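Local coordinates for protein argonaute (Methanocaldococcus jannaschii, PDB 5G5S), which uses short single-stranded DNA guides to bind complementary target strands and slice the target DNA, and may defend against invading genetic elements, at residues T312-K317 and K489-D494; I594-I599 and T640-N645; T475-I480 and Y670-G675. All blocks are in the same frame, centred on the assembly; numbering follows the deposited sequence.

Contact 1 of 3, residues T312-K317 and K489-D494; sequences TPLLVK and KYFILD
L315 and I492 face each other as an antiparallel hydrogen-bonded pair, and the tight part of this contact is built round them. L315 N donates to I492 O at 2.9 Å from above the carbonyl plane, whereas I492 N lies in the plane of the L315 carbonyl it donates to, also at 2.9 Å from L315 O. Their side chains share one face of the small sheet, CB of L315 lying 3.8 Å from CG1 of I492. On the buried side, L314 and F491 run alongside each other in the same direction, with CD2 of L314 3.8 Å from CD2 of the ring. The F491 ring takes its place through chi1 of 54°, with CG between backbone N and carbonyl carbon, while CB touches V316 CG1 at 3.6 Å. Toward the partly exposed P313 end the grip slackens: D494 N makes only a weak bond of 3.3 Å to P313 O. There D494 OD1 rests 3.5 Å from both methyls of L315, and OD2 finds its charge partner in K325. The pair joins chain from before the Mid domain to the Mid-PIWI junction, in a three-stranded antiparallel sheet with 314-317 between 492-493 and 323-326; Y670 stacks on F491, and helix 656-666 borders T312 and L493.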
loop_
_atom_site.group_PDB
_atom_site.type_symbol
_atom_site.label_atom_id
_atom_site.label_comp_id
_atom_site.label_asym_id
_atom_site.label_seq_id
_atom_site.Cartn_x
_atom_site.Cartn_y
_atom_site.Cartn_z
ATOM N N THR A 312 -10.759 10.579 17.604
ATOM C CA THR A 312 -11.505 9.488 18.224
ATOM C C THR A 312 -10.731 8.838 19.371
ATOM O O THR A 312 -9.549 8.546 19.217
ATOM C CB THR A 312 -12.066 8.554 17.140
ATOM O OG1 THR A 312 -12.935 9.325 16.304
ATOM C CG2 THR A 312 -12.827 7.348 17.702
ATOM N N PRO A 313 -11.341 8.702 20.565
ATOM C CA PRO A 313 -10.603 8.085 21.665
ATOM C C PRO A 313 -10.508 6.575 21.493
ATOM O O PRO A 313 -11.242 5.969 20.703
ATOM C CB PRO A 313 -11.385 8.494 22.924
ATOM C CG PRO A 313 -12.651 9.112 22.446
ATOM C CD PRO A 313 -12.731 9.008 20.957
ATOM N N LEU A 314 -9.556 5.988 22.215
ATOM C CA LEU A 314 -9.292 4.567 22.233
ATOM C C LEU A 314 -9.625 4.065 23.620
ATOM O O LEU A 314 -9.586 4.831 24.589
ATOM C CB LEU A 314 -7.811 4.282 21.888
ATOM C CG LEU A 314 -7.307 4.792 20.527
ATOM C CD1 LEU A 314 -5.800 4.964 20.525
ATOM C CD2 LEU A 314 -7.752 3.895 19.386
ATOM N N LEU A 315 -9.982 2.783 23.716
ATOM C CA LEU A 315 -10.282 2.152 24.991
ATOM C C LEU A 315 -9.229 1.105 25.308
ATOM O O LEU A 315 -8.790 0.371 24.427
ATOM C CB LEU A 315 -11.681 1.532 24.992
ATOM C CG LEU A 315 -12.863 2.490 24.992
ATOM C CD1 LEU A 315 -14.146 1.740 24.719
ATOM C CD2 LEU A 315 -12.979 3.246 26.325
ATOM N N VAL A 316 -8.824 1.055 26.568
ATOM C CA VAL A 316 -7.842 0.137 27.150
ATOM C C VAL A 316 -8.380 -0.249 28.520
ATOM O O VAL A 316 -9.300 0.411 29.010
ATOM C CB VAL A 316 -6.436 0.786 27.285
ATOM C CG1 VAL A 316 -5.682 0.737 25.974
ATOM C CG2 VAL A 316 -6.514 2.218 27.810
ATOM N N LYS A 317 -7.805 -1.275 29.159
ATOM C CA LYS A 317 -8.239 -1.613 30.513
ATOM C C LYS A 317 -7.338 -0.900 31.527
ATOM O O LYS A 317 -6.208 -0.536 31.194
ATOM C CB LYS A 317 -8.259 -3.139 30.755
ATOM C CG LYS A 317 -9.093 -3.954 29.754
ATOM C CD LYS A 317 -10.597 -3.716 29.869
ATOM C CE LYS A 317 -11.405 -4.794 29.189
ATOM N NZ LYS A 317 -11.342 -6.085 29.926
ATOM N N LYS A 489 -4.407 -7.759 21.663
ATOM C CA LYS A 489 -5.433 -6.747 21.405
ATOM C C LYS A 489 -5.367 -5.765 22.558
ATOM O O LYS A 489 -6.148 -5.863 23.500
ATOM C CB LYS A 489 -6.833 -7.402 21.325
ATOM C CG LYS A 489 -7.145 -8.040 19.996
ATOM C CD LYS A 489 -6.619 -9.446 19.872
ATOM C CE LYS A 489 -6.246 -9.741 18.445
ATOM N NZ LYS A 489 -5.665 -11.093 18.344
ATOM N N TYR A 490 -4.393 -4.855 22.515
ATOM C CA TYR A 490 -4.192 -3.905 23.607
ATOM C C TYR A 490 -5.294 -2.849 23.732
ATOM O O TYR A 490 -5.928 -2.736 24.786
ATOM C CB TYR A 490 -2.791 -3.278 23.563
ATOM C CG TYR A 490 -2.159 -3.191 24.928
ATOM C CD1 TYR A 490 -2.626 -2.283 25.877
ATOM C CD2 TYR A 490 -1.124 -4.043 25.293
ATOM C CE1 TYR A 490 -2.063 -2.216 27.150
ATOM C CE2 TYR A 490 -0.540 -3.970 26.555
ATOM C CZ TYR A 490 -1.018 -3.061 27.484
ATOM O OH TYR A 490 -0.464 -3.001 28.737
ATOM N N PHE A 491 -5.538 -2.110 22.656
ATOM C CA PHE A 491 -6.534 -1.045 22.627
ATOM C C PHE A 491 -7.605 -1.310 21.579
ATOM O O PHE A 491 -7.341 -1.980 20.580
ATOM C CB PHE A 491 -5.857 0.330 22.402
ATOM C CG PHE A 491 -4.970 0.414 21.183
ATOM C CD1 PHE A 491 -3.629 0.053 21.251
ATOM C CD2 PHE A 491 -5.472 0.866 19.968
ATOM C CE1 PHE A 491 -2.816 0.100 20.111
ATOM C CE2 PHE A 491 -4.657 0.926 18.833
ATOM C CZ PHE A 491 -3.340 0.531 18.908
ATOM N N ILE A 492 -8.824 -0.812 21.825
ATOM C CA ILE A 492 -9.954 -0.935 20.901
ATOM C C ILE A 492 -10.514 0.466 20.591
ATOM O O ILE A 492 -10.028 1.455 21.148
ATOM C CB ILE A 492 -11.042 -1.953 21.382
ATOM C CG1 ILE A 492 -11.737 -1.498 22.681
ATOM C CG2 ILE A 492 -10.480 -3.375 21.508
ATOM C CD1 ILE A 492 -13.214 -1.514 22.628
ATOM N N LEU A 493 -11.513 0.546 19.697
ATOM C CA LEU A 493 -12.162 1.808 19.343
ATOM C C LEU A 493 -13.253 2.131 20.346
ATOM O O LEU A 493 -13.992 1.227 20.743
ATOM C CB LEU A 493 -12.758 1.742 17.934
ATOM C CG LEU A 493 -11.774 1.814 16.768
ATOM C CD1 LEU A 493 -12.439 1.401 15.477
ATOM C CD2 LEU A 493 -11.184 3.217 16.625
ATOM N N ASP A 494 -13.365 3.414 20.753
ATOM C CA ASP A 494 -14.394 3.861 21.694
ATOM C C ASP A 494 -15.775 3.877 21.044
ATOM O O ASP A 494 -16.781 3.726 21.743
ATOM C CB ASP A 494 -14.056 5.244 22.285
ATOM C CG ASP A 494 -15.031 5.746 23.341
ATOM O OD1 ASP A 494 -15.302 4.995 24.306
ATOM O OD2 ASP A 494 -15.514 6.891 23.207
#

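Contact 2 of 3, residues I594-I599 and T640-N645; sequences IEVISI and TWLRFN
Strands 594-599 and 640-645 run antiparallel, their axes 4.7 Å apart at closest approach and 170° between directions, with paired backbone bonds joining I594 to F644 and V596 to L642. Between those pairs sits the non-hydrogen-bonded pair of E595 and R643, whose side chains lie side by side on one face. R643 forms a salt bridge, gripping one carboxylate oxygen side-on: NE and NH2 reach OE2 of E595 at 2.9 Å and 3.2 Å respectively. Both nitrogens come from the same face of the carboxylate, yet OE2 stays close to the guanidinium plane, an arrangement allowed by the bend of the arginine at chi3 (-69°). The other oxygen, OE1, accepts a bent bond from W641 NE1 at 3.2 Å, met from above the carboxylate plane, and also bonds the Y499 hydroxyl, so this buried acid has partners for both oxygens; N593 adds another to OE2. I597 crosses W641 at the foot of the indole, its CD1 3.8 Å from W641 CB. The reverse face is apolar, with V596 CG1 3.9 Å from L642 CB and near the edge of the F644 ring. In this RNase H-like PIWI sheet, strand 593-600 lies between 566-571 and 636-645, strand 648-652 flanks the latter, and helix 656-666 packs on I597 and W641.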
loop_
_atom_site.group_PDB
_atom_site.type_symbol
_atom_site.label_atom_id
_atom_site.label_comp_id
_atom_site.label_asym_id
_atom_site.label_seq_id
_atom_site.Cartn_x
_atom_site.Cartn_y
_atom_site.Cartn_z
ATOM N N ILE A 594 -23.486 -6.067 1.900
ATOM C CA ILE A 594 -22.097 -6.099 1.452
ATOM C C ILE A 594 -21.752 -4.763 0.845
ATOM O O ILE A 594 -22.362 -4.332 -0.139
ATOM C CB ILE A 594 -21.781 -7.284 0.492
ATOM C CG1 ILE A 594 -22.251 -8.666 1.040
ATOM C CG2 ILE A 594 -20.305 -7.287 0.067
ATOM C CD1 ILE A 594 -21.572 -9.202 2.376
ATOM N N GLU A 595 -20.784 -4.088 1.454
ATOM C CA GLU A 595 -20.327 -2.804 0.949
ATOM C C GLU A 595 -18.882 -2.877 0.511
ATOM O O GLU A 595 -18.118 -3.711 1.005
ATOM C CB GLU A 595 -20.560 -1.687 1.960
ATOM C CG GLU A 595 -22.028 -1.322 2.096
ATOM C CD GLU A 595 -22.321 -0.273 3.149
ATOM O OE1 GLU A 595 -21.377 0.439 3.555
ATOM O OE2 GLU A 595 -23.492 -0.172 3.580
ATOM N N VAL A 596 -18.538 -2.047 -0.473
ATOM C CA VAL A 596 -17.203 -1.937 -1.034
ATOM C C VAL A 596 -16.875 -0.482 -1.356
ATOM O O VAL A 596 -17.699 0.256 -1.898
ATOM C CB VAL A 596 -16.897 -2.953 -2.190
ATOM C CG1 VAL A 596 -17.732 -2.683 -3.439
ATOM C CG2 VAL A 596 -15.408 -2.992 -2.527
ATOM N N ILE A 597 -15.690 -0.062 -0.943
ATOM C CA ILE A 597 -15.163 1.258 -1.218
ATOM C C ILE A 597 -13.733 1.063 -1.741
ATOM O O ILE A 597 -13.020 0.165 -1.287
ATOM C CB ILE A 597 -15.296 2.223 -0.004
ATOM C CG1 ILE A 597 -15.202 3.718 -0.464
ATOM C CG2 ILE A 597 -14.309 1.859 1.130
ATOM C CD1 ILE A 597 -15.628 4.834 0.541
ATOM N N SER A 598 -13.344 1.870 -2.724
ATOM C CA SER A 598 -12.014 1.826 -3.313
ATOM C C SER A 598 -11.120 2.836 -2.592
ATOM O O SER A 598 -11.501 3.993 -2.416
ATOM C CB SER A 598 -12.081 2.102 -4.813
ATOM O OG SER A 598 -10.795 2.300 -5.376
ATOM N N ILE A 599 -9.967 2.370 -2.107
ATOM C CA ILE A 599 -9.005 3.205 -1.393
ATOM C C ILE A 599 -7.728 3.174 -2.206
ATOM O O ILE A 599 -7.107 2.126 -2.334
ATOM C CB ILE A 599 -8.848 2.758 0.088
ATOM C CG1 ILE A 599 -10.175 3.019 0.858
ATOM C CG2 ILE A 599 -7.634 3.459 0.773
ATOM C CD1 ILE A 599 -10.302 2.345 2.135
ATOM N N THR A 640 -15.971 5.208 -5.473
ATOM C CA THR A 640 -17.011 4.210 -5.745
ATOM C C THR A 640 -17.427 3.343 -4.564
ATOM O O THR A 640 -17.115 2.160 -4.491
ATOM C CB THR A 640 -16.806 3.496 -7.110
ATOM O OG1 THR A 640 -17.485 2.234 -7.150
ATOM C CG2 THR A 640 -15.378 3.298 -7.463
ATOM N N TRP A 641 -18.126 3.973 -3.630
ATOM C CA TRP A 641 -18.682 3.321 -2.468
ATOM C C TRP A 641 -19.996 2.695 -2.948
ATOM O O TRP A 641 -20.904 3.404 -3.405
ATOM C CB TRP A 641 -18.886 4.361 -1.361
ATOM C CG TRP A 641 -19.347 3.827 -0.035
ATOM C CD1 TRP A 641 -19.302 2.529 0.407
ATOM C CD2 TRP A 641 -19.912 4.598 1.033
ATOM N NE1 TRP A 641 -19.761 2.455 1.702
ATOM C CE2 TRP A 641 -20.165 3.712 2.104
ATOM C CE3 TRP A 641 -20.242 5.956 1.184
ATOM C CZ2 TRP A 641 -20.786 4.131 3.288
ATOM C CZ3 TRP A 641 -20.824 6.374 2.369
ATOM C CH2 TRP A 641 -21.075 5.470 3.411
ATOM N N LEU A 642 -20.043 1.363 -2.942
ATOM C CA LEU A 642 -21.177 0.572 -3.415
ATOM C C LEU A 642 -21.812 -0.237 -2.303
ATOM O O LEU A 642 -21.140 -0.625 -1.353
ATOM C CB LEU A 642 -20.740 -0.376 -4.548
ATOM C CG LEU A 642 -20.167 0.275 -5.821
ATOM C CD1 LEU A 642 -19.365 -0.731 -6.635
ATOM C CD2 LEU A 642 -21.273 0.939 -6.652
ATOM N N ARG A 643 -23.115 -0.496 -2.434
ATOM C CA ARG A 643 -23.885 -1.270 -1.473
ATOM C C ARG A 643 -24.701 -2.337 -2.173
ATOM O O ARG A 643 -25.519 -2.013 -3.036
ATOM C CB ARG A 643 -24.792 -0.348 -0.641
ATOM C CG ARG A 643 -25.728 -1.106 0.301
ATOM C CD ARG A 643 -26.593 -0.171 1.089
ATOM N NE ARG A 643 -25.816 0.599 2.062
ATOM C CZ ARG A 643 -26.208 1.753 2.586
ATOM N NH1 ARG A 643 -27.365 2.292 2.229
ATOM N NH2 ARG A 643 -25.434 2.390 3.453
ATOM N N PHE A 644 -24.486 -3.610 -1.783
ATOM C CA PHE A 644 -25.251 -4.759 -2.277
ATOM C C PHE A 644 -26.089 -5.241 -1.114
ATOM O O PHE A 644 -25.554 -5.677 -0.096
ATOM C CB PHE A 644 -24.345 -5.875 -2.848
ATOM C CG PHE A 644 -23.465 -5.373 -3.967
ATOM C CD1 PHE A 644 -22.217 -4.817 -3.697
ATOM C CD2 PHE A 644 -23.912 -5.392 -5.287
ATOM C CE1 PHE A 644 -21.427 -4.306 -4.727
ATOM C CE2 PHE A 644 -23.108 -4.904 -6.320
ATOM C CZ PHE A 644 -21.864 -4.381 -6.037
ATOM N N ASN A 645 -27.406 -5.113 -1.255
ATOM C CA ASN A 645 -28.378 -5.450 -0.221
ATOM C C ASN A 645 -29.681 -5.913 -0.887
ATOM O O ASN A 645 -30.183 -5.232 -1.788
ATOM C CB ASN A 645 -28.632 -4.190 0.662
ATOM C CG ASN A 645 -29.390 -4.412 1.956
ATOM O OD1 ASN A 645 -30.311 -5.211 2.040
ATOM N ND2 ASN A 645 -29.075 -3.636 2.984
#

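Contact 3 of 3, residues T475-I480 and Y670-G675; sequences TNNLLI and YSALYG
A672 presents its methyl to the helix 473-485 between N477 and I480, and the loop's hold on the helix is organised round that small group. CB of A672 lies 3.5 Å from N477 O and 3.7 Å from CG2 of I480. I480 offers CG2 because CG1 turns beside its backbone N (chi1 -72°), which places CG2 anti to that N and toward the loop; the same CG2 approaches CD1 of Y670. The tyrosine ring comes to the helix edge-on: I480 O lies in the ring plane, 3.2 Å from CD1. At the other end, L673 lays its branched tip over the backbone, with CD1 3.8 Å from L478 CA. The L478 side chain starts away from the loop, but its CD1 still meets CD1 of L673 at 3.9 Å, the two leucines crossing. N477 has CG beside its backbone N (chi1 -71°), which sets the amide beside A672, N477 OD1 lying 3.7 Å from A672 CB. The polar end of that amide is engaged by R678, which donates to OD1. CB of S671 points away from the helix, and its OG bonds the Y688 hydroxyl. The contact is held by van der Waals packing, with polar bonds supplied from just outside it, as where Q481 accepts from L673 N; it joins a Mid-domain helix to the PIWI loop carrying S671, which, like Q481, contacts guide DNA.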
loop_
_atom_site.group_PDB
_atom_site.type_symbol
_atom_site.label_atom_id
_atom_site.label_comp_id
_atom_site.label_asym_id
_atom_site.label_seq_id
_atom_site.Cartn_x
_atom_site.Cartn_y
_atom_site.Cartn_z
ATOM N N THR A 475 10.737 3.512 23.606
ATOM C CA THR A 475 10.446 2.333 24.421
ATOM C C THR A 475 8.954 2.006 24.319
ATOM O O THR A 475 8.598 0.848 24.093
ATOM C CB THR A 475 10.939 2.530 25.854
ATOM O OG1 THR A 475 12.344 2.767 25.823
ATOM C CG2 THR A 475 10.653 1.327 26.734
ATOM N N ASN A 476 8.102 3.044 24.452
ATOM C CA ASN A 476 6.650 2.974 24.331
ATOM C C ASN A 476 6.274 2.436 22.926
ATOM O O ASN A 476 5.494 1.487 22.836
ATOM C CB ASN A 476 6.035 4.362 24.590
ATOM C CG ASN A 476 4.534 4.432 24.430
ATOM O OD1 ASN A 476 3.771 4.008 25.302
ATOM N ND2 ASN A 476 4.080 5.008 23.326
ATOM N N ASN A 477 6.897 2.981 21.853
ATOM C CA ASN A 477 6.655 2.551 20.474
ATOM C C ASN A 477 7.137 1.138 20.192
ATOM O O ASN A 477 6.519 0.431 19.400
ATOM C CB ASN A 477 7.249 3.534 19.471
ATOM C CG ASN A 477 6.517 4.846 19.392
ATOM O OD1 ASN A 477 5.367 4.980 19.815
ATOM N ND2 ASN A 477 7.170 5.843 18.825
ATOM N N LEU A 478 8.234 0.732 20.828
ATOM C CA LEU A 478 8.794 -0.606 20.683
ATOM C C LEU A 478 7.846 -1.614 21.307
ATOM O O LEU A 478 7.579 -2.641 20.695
ATOM C CB LEU A 478 10.199 -0.693 21.326
ATOM C CG LEU A 478 10.850 -2.085 21.385
ATOM C CD1 LEU A 478 11.115 -2.636 19.984
ATOM C CD2 LEU A 478 12.122 -2.066 22.234
ATOM N N LEU A 479 7.327 -1.314 22.511
ATOM C CA LEU A 479 6.381 -2.180 23.207
ATOM C C LEU A 479 5.053 -2.299 22.472
ATOM O O LEU A 479 4.527 -3.406 22.402
ATOM C CB LEU A 479 6.214 -1.802 24.693
ATOM C CG LEU A 479 7.432 -2.097 25.584
ATOM C CD1 LEU A 479 7.271 -1.485 26.960
ATOM C CD2 LEU A 479 7.702 -3.609 25.689
ATOM N N ILE A 480 4.562 -1.190 21.845
ATOM C CA ILE A 480 3.337 -1.176 21.034
ATOM C C ILE A 480 3.480 -2.184 19.886
ATOM O O ILE A 480 2.587 -3.006 19.664
ATOM C CB ILE A 480 2.993 0.252 20.501
ATOM C CG1 ILE A 480 2.482 1.162 21.642
ATOM C CG2 ILE A 480 1.957 0.174 19.352
ATOM C CD1 ILE A 480 2.567 2.633 21.368
ATOM N N TYR A 670 -0.229 -0.712 15.160
ATOM C CA TYR A 670 0.761 -1.340 16.019
ATOM C C TYR A 670 2.140 -1.179 15.377
ATOM O O TYR A 670 3.109 -1.624 15.947
ATOM C CB TYR A 670 0.428 -2.808 16.297
ATOM C CG TYR A 670 -0.716 -2.991 17.272
ATOM C CD1 TYR A 670 -0.486 -3.038 18.647
ATOM C CD2 TYR A 670 -2.022 -3.156 16.823
ATOM C CE1 TYR A 670 -1.532 -3.226 19.548
ATOM C CE2 TYR A 670 -3.076 -3.328 17.717
ATOM C CZ TYR A 670 -2.827 -3.358 19.078
ATOM O OH TYR A 670 -3.866 -3.534 19.959
ATOM N N SER A 671 2.227 -0.520 14.205
ATOM C CA SER A 671 3.469 -0.212 13.471
ATOM C C SER A 671 3.989 1.160 13.954
ATOM O O SER A 671 4.263 2.057 13.153
ATOM C CB SER A 671 3.227 -0.187 11.961
ATOM O OG SER A 671 2.472 -1.301 11.516
ATOM N N ALA A 672 4.095 1.308 15.277
ATOM C CA ALA A 672 4.518 2.521 15.962
ATOM C C ALA A 672 5.962 2.945 15.660
ATOM O O ALA A 672 6.272 4.135 15.736
ATOM C CB ALA A 672 4.308 2.358 17.453
ATOM N N LEU A 673 6.828 1.982 15.298
ATOM C CA LEU A 673 8.241 2.223 14.980
ATOM C C LEU A 673 8.474 2.636 13.521
ATOM O O LEU A 673 9.510 3.235 13.225
ATOM C CB LEU A 673 9.089 0.990 15.322
ATOM C CG LEU A 673 9.243 0.624 16.796
ATOM C CD1 LEU A 673 9.536 -0.856 16.948
ATOM C CD2 LEU A 673 10.330 1.474 17.473
ATOM N N TYR A 674 7.520 2.323 12.616
ATOM C CA TYR A 674 7.609 2.648 11.189
ATOM C C TYR A 674 6.712 3.817 10.782
ATOM O O TYR A 674 5.944 4.338 11.600
ATOM C CB TYR A 674 7.251 1.428 10.313
ATOM C CG TYR A 674 7.960 0.133 10.644
ATOM C CD1 TYR A 674 9.331 0.108 10.895
ATOM C CD2 TYR A 674 7.281 -1.080 10.611
ATOM C CE1 TYR A 674 9.992 -1.086 11.184
ATOM C CE2 TYR A 674 7.937 -2.283 10.861
ATOM C CZ TYR A 674 9.290 -2.282 11.167
ATOM O OH TYR A 674 9.934 -3.467 11.435
ATOM N N GLY A 675 6.827 4.194 9.504
ATOM C CA GLY A 675 6.044 5.233 8.845
ATOM C C GLY A 675 6.211 6.641 9.371
ATOM O O GLY A 675 7.150 6.931 10.118
#

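How the contacts relate
Following the chain from the N terminus, 312-317 comes first and waits through the Mid domain for 489-494, closing contact 1. Within that loop lies 475-480, whose partner 670-675 arrives only near the C-terminal end, so contacts 1 and 3 cross. Contact 2 opens and closes inside the span of contact 3, with 594-599 and 640-645 both coming after contact 1 has closed. Contacts 1 and 3 touch where the Y670 hydroxyl approaches Y490 N; in addition, strand 492-493 follows helix 473-485 in the chain. Together they tie strand 314-317, the Mid domain and the late PIWI loop. Contact 2, its nearest atoms about 14 Å from contact 1, belongs to the PIWI sheet.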